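Response regulator aspartate phosphatase I (Bacillus subtilis subsp. subtilis, PDB 4I1A) dephosphorylates the sporulation phosphotransferase Spo0F, thereby inhibiting it, and activates ICEBs1 gene expression, excision and transfer by inactivating the repressor ImmR. Local coordinates at residues A[101-106]-A[127-132]; A[145-150]-A[184-189]; A[165-170]-A[188-193]. All blocks are in the same frame, centred on the assembly; numbering follows the deposited sequence.

Contact 1. Residues A[101-106]-A[127-132]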
loop_
_atom_site.group_PDB
_atom_site.type_symbol
_atom_site.label_atom_id
_atom_site.label_comp_id
_atom_site.label_asym_id
_atom_site.label_seq_id
_atom_site.Cartn_x
_atom_site.Cartn_y
_atom_site.Cartn_z
ATOM N N LEU A 101 11.530 13.085 -30.840
ATOM C CA LEU A 101 11.699 14.301 -30.053
ATOM C C LEU A 101 10.357 14.853 -29.588
ATOM O O LEU A 101 10.249 15.396 -28.489
ATOM C CB LEU A 101 12.443 15.368 -30.859
ATOM C CG LEU A 101 13.841 15.740 -30.359
ATOM C CD1 LEU A 101 14.818 14.581 -30.538
ATOM C CD2 LEU A 101 14.350 16.999 -31.054
ATOM N N GLU A 102 9.341 14.711 -30.436
ATOM C CA GLU A 102 8.005 15.221 -30.142
ATOM C C GLU A 102 7.287 14.396 -29.075
ATOM O O GLU A 102 6.657 14.949 -28.167
ATOM C CB GLU A 102 7.160 15.272 -31.415
ATOM C CG GLU A 102 5.800 15.924 -31.220
ATOM C CD GLU A 102 5.018 16.032 -32.509
ATOM O OE1 GLU A 102 5.451 15.433 -33.516
ATOM O OE2 GLU A 102 3.970 16.716 -32.514
ATOM N N TYR A 103 7.372 13.074 -29.199
ATOM C CA TYR A 103 6.849 12.173 -28.181
ATOM C C TYR A 103 7.522 12.458 -26.849
ATOM O O TYR A 103 6.858 12.516 -25.815
ATOM C CB TYR A 103 7.059 10.713 -28.590
ATOM C CG TYR A 103 7.305 9.752 -27.438
ATOM C CD1 TYR A 103 6.254 9.258 -26.671
ATOM C CD2 TYR A 103 8.591 9.318 -27.137
ATOM C CE1 TYR A 103 6.486 8.372 -25.630
ATOM C CE2 TYR A 103 8.827 8.438 -26.102
ATOM C CZ TYR A 103 7.776 7.966 -25.353
ATOM O OH TYR A 103 8.031 7.088 -24.323
ATOM N N TYR A 104 8.839 12.647 -26.890
ATOM C CA TYR A 104 9.616 12.940 -25.688
ATOM C C TYR A 104 9.065 14.156 -24.957
ATOM O O TYR A 104 8.931 14.136 -23.738
ATOM C CB TYR A 104 11.096 13.151 -26.017
ATOM C CG TYR A 104 11.887 11.871 -26.226
ATOM C CD1 TYR A 104 11.398 10.644 -25.791
ATOM C CD2 TYR A 104 13.132 11.894 -26.855
ATOM C CE1 TYR A 104 12.123 9.476 -25.982
ATOM C CE2 TYR A 104 13.862 10.732 -27.047
ATOM C CZ TYR A 104 13.354 9.527 -26.612
ATOM O OH TYR A 104 14.078 8.369 -26.803
ATOM N N PHE A 105 8.733 15.207 -25.698
ATOM C CA PHE A 105 8.215 16.412 -25.067
ATOM C C PHE A 105 6.908 16.134 -24.331
ATOM O O PHE A 105 6.783 16.433 -23.143
ATOM C CB PHE A 105 8.013 17.541 -26.075
ATOM C CG PHE A 105 7.103 18.624 -25.575
ATOM C CD1 PHE A 105 7.517 19.487 -24.573
ATOM C CD2 PHE A 105 5.824 18.766 -26.086
ATOM C CE1 PHE A 105 6.675 20.478 -24.097
ATOM C CE2 PHE A 105 4.977 19.758 -25.615
ATOM C CZ PHE A 105 5.403 20.612 -24.618
ATOM N N TYR A 106 5.940 15.561 -25.040
ATOM C CA TYR A 106 4.660 15.212 -24.435
ATOM C C TYR A 106 4.835 14.226 -23.277
ATOM O O TYR A 106 4.110 14.288 -22.286
ATOM C CB TYR A 106 3.698 14.648 -25.485
ATOM C CG TYR A 106 3.170 15.687 -26.454
ATOM C CD1 TYR A 106 2.896 16.986 -26.034
ATOM C CD2 TYR A 106 2.958 15.373 -27.790
ATOM C CE1 TYR A 106 2.420 17.942 -26.917
ATOM C CE2 TYR A 106 2.481 16.322 -28.681
ATOM C CZ TYR A 106 2.213 17.605 -28.239
ATOM O OH TYR A 106 1.736 18.557 -29.121
ATOM N N ARG A 127 -1.749 10.808 -23.313
ATOM C CA ARG A 127 -2.653 10.293 -24.341
ATOM C C ARG A 127 -2.170 10.629 -25.752
ATOM O O ARG A 127 -2.395 9.860 -26.696
ATOM C CB ARG A 127 -4.096 10.782 -24.134
ATOM C CG ARG A 127 -4.901 10.019 -23.070
ATOM C CD ARG A 127 -6.419 10.197 -23.275
ATOM N NE ARG A 127 -7.183 9.961 -22.048
ATOM C CZ ARG A 127 -7.508 8.758 -21.581
ATOM N NH1 ARG A 127 -7.138 7.664 -22.233
ATOM N NH2 ARG A 127 -8.199 8.647 -20.454
ATOM N N ILE A 128 -1.495 11.767 -25.897
ATOM C CA ILE A 128 -0.967 12.141 -27.204
ATOM C C ILE A 128 0.443 11.601 -27.409
ATOM O O ILE A 128 0.829 11.269 -28.529
ATOM C CB ILE A 128 -1.030 13.660 -27.458
ATOM C CG1 ILE A 128 -0.142 14.426 -26.486
ATOM C CG2 ILE A 128 -2.471 14.160 -27.348
ATOM C CD1 ILE A 128 -0.384 15.917 -26.530
ATOM N N ALA A 129 1.203 11.500 -26.321
ATOM C CA ALA A 129 2.519 10.878 -26.367
ATOM C C ALA A 129 2.384 9.442 -26.868
ATOM O O ALA A 129 3.216 8.953 -27.634
ATOM C CB ALA A 129 3.160 10.907 -24.999
ATOM N N GLU A 130 1.315 8.779 -26.435
ATOM C CA GLU A 130 1.025 7.412 -26.850
ATOM C C GLU A 130 0.673 7.363 -28.336
ATOM O O GLU A 130 0.935 6.368 -29.009
ATOM C CB GLU A 130 -0.121 6.834 -26.013
ATOM C CG GLU A 130 -0.351 5.336 -26.173
ATOM C CD GLU A 130 -1.608 4.856 -25.454
ATOM O OE1 GLU A 130 -2.020 3.694 -25.668
ATOM O OE2 GLU A 130 -2.184 5.645 -24.673
ATOM N N SER A 131 0.079 8.436 -28.849
ATOM C CA SER A 131 -0.251 8.494 -30.273
ATOM C C SER A 131 1.000 8.750 -31.110
ATOM O O SER A 131 1.142 8.221 -32.212
ATOM C CB SER A 131 -1.307 9.568 -30.557
ATOM O OG SER A 131 -0.780 10.872 -30.375
ATOM N N LYS A 132 1.906 9.564 -30.574
ATOM C CA LYS A 132 3.162 9.873 -31.248
ATOM C C LYS A 132 4.230 8.842 -30.875
ATOM O O LYS A 132 5.416 9.021 -31.160
ATOM C CB LYS A 132 3.619 11.293 -30.897
ATOM C CG LYS A 132 2.512 12.340 -31.019
ATOM C CD LYS A 132 2.874 13.441 -32.002
ATOM C CE LYS A 132 1.735 14.440 -32.170
ATOM N NZ LYS A 132 0.548 13.846 -32.848
#
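Y106 on helix 102-115 lies against I128 and A129 of helix 119-129, the next helix in the chain, near the N-terminal end of the modelled protein. Its side chain can be followed outward. CB rests on the methyl of A129, with 3.8 Å between the two CB atoms. Because CG stands anti to the carbonyl carbon (chi1 -72°), the ring swings over I128, and CG meets I128 CG1 at 3.5 Å. Beyond that the terminal methyl takes over: I128 CD1 sits 3.3 Å from the ring centroid and only 3° off the normal, a CH-pi contact centred on one face, and Y106 CZ, which carries the hydroxyl, lies 3.5 Å from I128 CD1. At the ring's edge, Y106 CE2 meets K132 CE at 4.0 Å. That lysine also passes E102, whose OE2 is 3.2 Å from K132 CE but 4.5 Å from K132 NZ, too far for a salt bridge. On the inner side Y103 turns the edge of its ring to the backbone, CD1 lying 3.2 Å from A129 O, while A129 itself packs on F145 of helix 139-155. Replacing this tyrosine by an alanine removes the ring and would probably leave a gap above I128 CD1, with K132 CE deprived of an aromatic edge and freer to move. The helices are thus joined here by aromatic and methyl packing with no hydrogen bond across, and the nearby opposite charges of E102 and K132 probably add only a diffuse attraction at the solvent-facing margin.

Contact 2. Residues A[145-150]-A[184-189]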
loop_
_atom_site.group_PDB
_atom_site.type_symbol
_atom_site.label_atom_id
_atom_site.label_comp_id
_atom_site.label_asym_id
_atom_site.label_seq_id
_atom_site.Cartn_x
_atom_site.Cartn_y
_atom_site.Cartn_z
ATOM N N PHE A 145 7.486 4.102 -20.906
ATOM C CA PHE A 145 6.285 4.907 -21.104
ATOM C C PHE A 145 5.034 4.273 -20.496
ATOM O O PHE A 145 4.270 4.936 -19.792
ATOM C CB PHE A 145 6.050 5.164 -22.597
ATOM C CG PHE A 145 4.736 5.825 -22.890
ATOM C CD1 PHE A 145 4.534 7.159 -22.569
ATOM C CD2 PHE A 145 3.694 5.111 -23.467
ATOM C CE1 PHE A 145 3.319 7.778 -22.821
ATOM C CE2 PHE A 145 2.475 5.719 -23.723
ATOM C CZ PHE A 145 2.288 7.058 -23.402
ATOM N N PHE A 146 4.820 2.995 -20.787
ATOM C CA PHE A 146 3.682 2.264 -20.234
ATOM C C PHE A 146 3.689 2.245 -18.706
ATOM O O PHE A 146 2.637 2.376 -18.067
ATOM C CB PHE A 146 3.641 0.831 -20.776
ATOM C CG PHE A 146 3.349 0.744 -22.252
ATOM C CD1 PHE A 146 2.539 1.686 -22.873
ATOM C CD2 PHE A 146 3.891 -0.278 -23.018
ATOM C CE1 PHE A 146 2.273 1.613 -24.240
ATOM C CE2 PHE A 146 3.630 -0.360 -24.383
ATOM C CZ PHE A 146 2.820 0.586 -24.996
ATOM N N PHE A 147 4.873 2.082 -18.122
ATOM C CA PHE A 147 4.993 2.061 -16.672
ATOM C C PHE A 147 4.473 3.353 -16.065
ATOM O O PHE A 147 3.667 3.333 -15.136
ATOM C CB PHE A 147 6.438 1.833 -16.230
ATOM C CG PHE A 147 6.605 1.824 -14.732
ATOM C CD1 PHE A 147 6.369 0.667 -14.005
ATOM C CD2 PHE A 147 6.971 2.976 -14.048
ATOM C CE1 PHE A 147 6.508 0.655 -12.624
ATOM C CE2 PHE A 147 7.110 2.971 -12.667
ATOM C CZ PHE A 147 6.879 1.809 -11.955
ATOM N N LYS A 148 4.934 4.480 -16.596
ATOM C CA LYS A 148 4.494 5.784 -16.109
ATOM C C LYS A 148 2.984 5.955 -16.217
ATOM O O LYS A 148 2.345 6.443 -15.289
ATOM C CB LYS A 148 5.213 6.897 -16.865
ATOM C CG LYS A 148 6.709 6.877 -16.648
ATOM C CD LYS A 148 7.054 7.068 -15.171
ATOM C CE LYS A 148 8.530 6.749 -14.902
ATOM N NZ LYS A 148 9.014 7.306 -13.601
ATOM N N VAL A 149 2.419 5.549 -17.352
ATOM C CA VAL A 149 0.979 5.649 -17.563
ATOM C C VAL A 149 0.202 4.802 -16.552
ATOM O O VAL A 149 -0.797 5.260 -15.994
ATOM C CB VAL A 149 0.573 5.267 -19.013
ATOM C CG1 VAL A 149 -0.937 5.238 -19.155
ATOM C CG2 VAL A 149 1.169 6.250 -20.009
ATOM N N SER A 150 0.664 3.574 -16.311
ATOM C CA SER A 150 -0.005 2.704 -15.344
ATOM C C SER A 150 0.008 3.355 -13.983
ATOM O O SER A 150 -0.951 3.239 -13.225
ATOM C CB SER A 150 0.650 1.325 -15.266
ATOM O OG SER A 150 1.884 1.378 -14.584
ATOM N N VAL A 184 10.151 -5.833 -11.195
ATOM C CA VAL A 184 9.578 -5.890 -9.853
ATOM C C VAL A 184 8.557 -4.778 -9.628
ATOM O O VAL A 184 7.460 -5.025 -9.121
ATOM C CB VAL A 184 10.665 -5.795 -8.770
ATOM C CG1 VAL A 184 10.030 -5.593 -7.396
ATOM C CG2 VAL A 184 11.535 -7.035 -8.782
ATOM N N ARG A 185 8.915 -3.558 -10.018
ATOM C CA ARG A 185 8.027 -2.413 -9.836
ATOM C C ARG A 185 6.721 -2.555 -10.617
ATOM O O ARG A 185 5.646 -2.244 -10.082
ATOM C CB ARG A 185 8.738 -1.109 -10.197
ATOM C CG ARG A 185 9.873 -0.750 -9.249
ATOM C CD ARG A 185 10.527 0.559 -9.659
ATOM N NE ARG A 185 11.633 0.915 -8.776
ATOM C CZ ARG A 185 12.543 1.843 -9.053
ATOM N NH1 ARG A 185 12.484 2.507 -10.200
ATOM N NH2 ARG A 185 13.516 2.101 -8.186
ATOM N N CYS A 186 6.814 -3.035 -11.863
ATOM C CA CYS A 186 5.622 -3.313 -12.679
ATOM C C CYS A 186 4.706 -4.295 -11.974
ATOM O O CYS A 186 3.495 -4.071 -11.877
ATOM C CB CYS A 186 6.005 -3.877 -14.049
ATOM S SG CYS A 186 6.625 -2.646 -15.197
ATOM N N GLN A 187 5.300 -5.372 -11.464
ATOM C CA GLN A 187 4.575 -6.346 -10.657
ATOM C C GLN A 187 3.935 -5.732 -9.400
ATOM O O GLN A 187 2.843 -6.138 -9.014
ATOM C CB GLN A 187 5.488 -7.516 -10.273
ATOM C CG GLN A 187 6.001 -8.332 -11.446
ATOM C CD GLN A 187 7.026 -9.377 -11.018
ATOM O OE1 GLN A 187 7.749 -9.187 -10.037
ATOM N NE2 GLN A 187 7.079 -10.490 -11.742
ATOM N N PHE A 188 4.600 -4.763 -8.766
ATOM C CA PHE A 188 4.001 -4.085 -7.609
ATOM C C PHE A 188 2.742 -3.358 -8.033
ATOM O O PHE A 188 1.757 -3.348 -7.306
ATOM C CB PHE A 188 4.960 -3.075 -6.937
ATOM C CG PHE A 188 6.013 -3.702 -6.048
ATOM C CD1 PHE A 188 6.186 -5.079 -5.993
ATOM C CD2 PHE A 188 6.845 -2.903 -5.276
ATOM C CE1 PHE A 188 7.176 -5.660 -5.181
ATOM C CE2 PHE A 188 7.839 -3.470 -4.459
ATOM C CZ PHE A 188 8.003 -4.854 -4.411
ATOM N N ILE A 189 2.780 -2.723 -9.201
ATOM C CA ILE A 189 1.606 -2.003 -9.691
ATOM C C ILE A 189 0.459 -2.988 -9.925
ATOM O O ILE A 189 -0.672 -2.743 -9.500
ATOM C CB ILE A 189 1.897 -1.223 -10.994
ATOM C CG1 ILE A 189 3.091 -0.288 -10.811
ATOM C CG2 ILE A 189 0.676 -0.421 -11.429
ATOM C CD1 ILE A 189 2.824 0.845 -9.861
#
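This is a side-by-side packing of two nearly parallel helices in the tetratricopeptide repeat (TPR) array: F147 and S150 of helix 139-155 meet R185, C186 and I189 of helix 180-196. Helix 159-173 lies between the two in the chain, so every second helix of the array runs in roughly the same direction, as expected of TPR proteins. S150 opens the predicted second repeat, and residues 184-189 begin the predicted third. The segment axes come no closer than 10.7 Å and cross at 30°, a separation that one large side chain has to span. F147 does so. With CG anti to the backbone N (chi1 179°), its ring projects across to the opposite helix, where CE1 approaches the CB of R185 at 3.7 Å. From that CB the arginine chain runs on, extended, and carries its guanidinium away from helix 139-155, so R185 contributes its aliphatic root to the packing. C186 approaches the ring from the edge: SG is 3.5 Å from F147 CD1, and the line from it to the ring centroid is 76° off the normal, a sulfur-aromatic contact made near the ring plane. I189 meets the ring obliquely, its CG1 lying 4.0 Å from F147 CE1. The intervening helix 159-173 completes the core, since C186 also packs on F173 and I189 on S162, while the S162 hydroxyl donates a hydrogen bond to S150 O. One turn on from F147, the S150 hydroxyl bends back to bond its own helix, OG donating to F147 O at 2.7 Å, and the same OG lies 3.8 Å from I189 CG2.

Contact 3. Residues A[165-170]-A[188-193]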
loop_
_atom_site.group_PDB
_atom_site.type_symbol
_atom_site.label_atom_id
_atom_site.label_comp_id
_atom_site.label_asym_id
_atom_site.label_seq_id
_atom_site.Cartn_x
_atom_site.Cartn_y
_atom_site.Cartn_z
ATOM N N TYR A 165 -1.937 -1.106 -18.533
ATOM C CA TYR A 165 -0.672 -0.486 -18.907
ATOM C C TYR A 165 0.509 -1.098 -18.161
ATOM O O TYR A 165 1.626 -1.115 -18.674
ATOM C CB TYR A 165 -0.727 1.037 -18.738
ATOM C CG TYR A 165 -1.442 1.716 -19.892
ATOM C CD1 TYR A 165 -0.768 2.031 -21.068
ATOM C CD2 TYR A 165 -2.796 2.024 -19.813
ATOM C CE1 TYR A 165 -1.423 2.649 -22.131
ATOM C CE2 TYR A 165 -3.459 2.633 -20.872
ATOM C CZ TYR A 165 -2.766 2.943 -22.027
ATOM O OH TYR A 165 -3.425 3.554 -23.073
ATOM N N ALA A 166 0.252 -1.613 -16.964
ATOM C CA ALA A 166 1.294 -2.247 -16.162
ATOM C C ALA A 166 1.718 -3.558 -16.805
ATOM O O ALA A 166 2.911 -3.811 -17.005
ATOM C CB ALA A 166 0.803 -2.489 -14.746
ATOM N N ASN A 167 0.735 -4.388 -17.137
ATOM C CA ASN A 167 1.020 -5.662 -17.794
ATOM C C ASN A 167 1.792 -5.527 -19.105
ATOM O O ASN A 167 2.699 -6.323 -19.377
ATOM C CB ASN A 167 -0.263 -6.480 -17.994
ATOM C CG ASN A 167 -0.712 -7.172 -16.719
ATOM O OD1 ASN A 167 0.100 -7.768 -16.004
ATOM N ND2 ASN A 167 -2.002 -7.089 -16.422
ATOM N N ARG A 168 1.437 -4.525 -19.909
ATOM C CA ARG A 168 2.113 -4.303 -21.191
ATOM C C ARG A 168 3.584 -3.979 -20.967
ATOM O O ARG A 168 4.446 -4.461 -21.694
ATOM C CB ARG A 168 1.449 -3.178 -21.995
ATOM C CG ARG A 168 0.082 -3.515 -22.574
ATOM C CD ARG A 168 -0.328 -2.474 -23.606
ATOM N NE ARG A 168 0.706 -2.289 -24.626
ATOM C CZ ARG A 168 0.711 -2.879 -25.821
ATOM N NH1 ARG A 168 -0.275 -3.697 -26.170
ATOM N NH2 ARG A 168 1.701 -2.646 -26.676
ATOM N N ALA A 169 3.863 -3.156 -19.958
ATOM C CA ALA A 169 5.240 -2.855 -19.568
ATOM C C ALA A 169 5.924 -4.089 -18.993
ATOM O O ALA A 169 7.077 -4.375 -19.314
ATOM C CB ALA A 169 5.274 -1.722 -18.557
ATOM N N LEU A 170 5.205 -4.805 -18.133
ATOM C CA LEU A 170 5.710 -6.026 -17.515
ATOM C C LEU A 170 6.116 -7.090 -18.535
ATOM O O LEU A 170 7.240 -7.588 -18.488
ATOM C CB LEU A 170 4.677 -6.602 -16.539
ATOM C CG LEU A 170 5.016 -7.968 -15.922
ATOM C CD1 LEU A 170 6.413 -7.964 -15.286
ATOM C CD2 LEU A 170 3.955 -8.384 -14.893
ATOM N N PHE A 188 4.600 -4.763 -8.766
ATOM C CA PHE A 188 4.001 -4.085 -7.609
ATOM C C PHE A 188 2.742 -3.358 -8.033
ATOM O O PHE A 188 1.757 -3.348 -7.306
ATOM C CB PHE A 188 4.960 -3.075 -6.937
ATOM C CG PHE A 188 6.013 -3.702 -6.048
ATOM C CD1 PHE A 188 6.186 -5.079 -5.993
ATOM C CD2 PHE A 188 6.845 -2.903 -5.276
ATOM C CE1 PHE A 188 7.176 -5.660 -5.181
ATOM C CE2 PHE A 188 7.839 -3.470 -4.459
ATOM C CZ PHE A 188 8.003 -4.854 -4.411
ATOM N N ILE A 189 2.780 -2.723 -9.201
ATOM C CA ILE A 189 1.606 -2.003 -9.691
ATOM C C ILE A 189 0.459 -2.988 -9.925
ATOM O O ILE A 189 -0.672 -2.743 -9.500
ATOM C CB ILE A 189 1.897 -1.223 -10.994
ATOM C CG1 ILE A 189 3.091 -0.288 -10.811
ATOM C CG2 ILE A 189 0.676 -0.421 -11.429
ATOM C CD1 ILE A 189 2.824 0.845 -9.861
ATOM N N VAL A 190 0.758 -4.097 -10.603
ATOM C CA VAL A 190 -0.247 -5.114 -10.871
ATOM C C VAL A 190 -0.881 -5.558 -9.562
ATOM O O VAL A 190 -2.104 -5.505 -9.399
ATOM C CB VAL A 190 0.346 -6.334 -11.618
ATOM C CG1 VAL A 190 -0.664 -7.476 -11.653
ATOM C CG2 VAL A 190 0.757 -5.942 -13.045
ATOM N N ALA A 191 -0.027 -5.953 -8.623
ATOM C CA ALA A 191 -0.454 -6.427 -7.304
ATOM C C ALA A 191 -1.172 -5.364 -6.465
ATOM O O ALA A 191 -2.123 -5.684 -5.756
ATOM C CB ALA A 191 0.721 -6.964 -6.551
ATOM N N GLY A 192 -0.714 -4.111 -6.534
ATOM C CA GLY A 192 -1.405 -3.000 -5.887
ATOM C C GLY A 192 -2.818 -2.832 -6.439
ATOM O O GLY A 192 -3.772 -2.607 -5.692
ATOM N N ASN A 193 -2.954 -2.937 -7.757
ATOM C CA ASN A 193 -4.267 -2.875 -8.388
ATOM C C ASN A 193 -5.158 -4.035 -7.952
ATOM O O ASN A 193 -6.340 -3.849 -7.668
ATOM C CB ASN A 193 -4.119 -2.869 -9.901
ATOM C CG ASN A 193 -3.741 -1.506 -10.446
ATOM O OD1 ASN A 193 -4.459 -0.531 -10.243
ATOM N ND2 ASN A 193 -2.610 -1.432 -11.152
#
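V190 provides the main projection of this interface, directing its CG2 methyl from helix 180-196 into a shallow hollow on helix 159-173. The floor of the hollow is A166, whose CB is 3.8 Å from V190 CG2. One wall is the amide of N167, reaching round so that OD1 comes within 3.5 Å of the same methyl; the side chains of N167 and V190 cross at about a right angle. A more distant wall is L170, with its CD2 4.4 Å from V190 CG2. The valine's first torsion explains the fit: CG2 is anti to the carbonyl carbon, beside the backbone N, and that branch makes the closest approaches to the other segment.

The small bump of A166 is received in turn. Its CB slots between two neighbouring branched residues, meeting I189 CG2 at 3.9 Å as well as the valine methyl. With alanine as the opposing residue, the backbones approach closely, A166 CA and V190 CA being 6.2 Å apart and the segment axes 9.3 Å. Further along, N193 ND2 hydrogen-bonds S162 OG, a polar tie between the same two helices, and L170 continues the apolar seam onto C186.

The helices run antiparallel, at 153° between their directions; residues 165-170 lie in the predicted second repeat and 188-193 in the predicted third, and such close packing of consecutive antiparallel helices across a repeat boundary is typical of the TPR fold.

Contacts 2 and 3 form one buried core, their centres about 5 Å apart: both use helix 180-196, which meets a nearly parallel helix in one and an antiparallel neighbour in the other, and I189 serves both. Contact 1 joins an earlier pair of helices, its centre about 30 Å from that of the chain, and is only partly buried. The chemistry follows this placement. Contact 1 mixes tyrosine rings with a charged margin, contact 2 relies on one phenylalanine bridging the wider helix separation, and contact 3 sets a valine methyl against an alanine. F145 of helix 139-155 touches A129 and E130, connecting contact 1 to the core, as E130 and Y165 also do through a weak hydrogen bond.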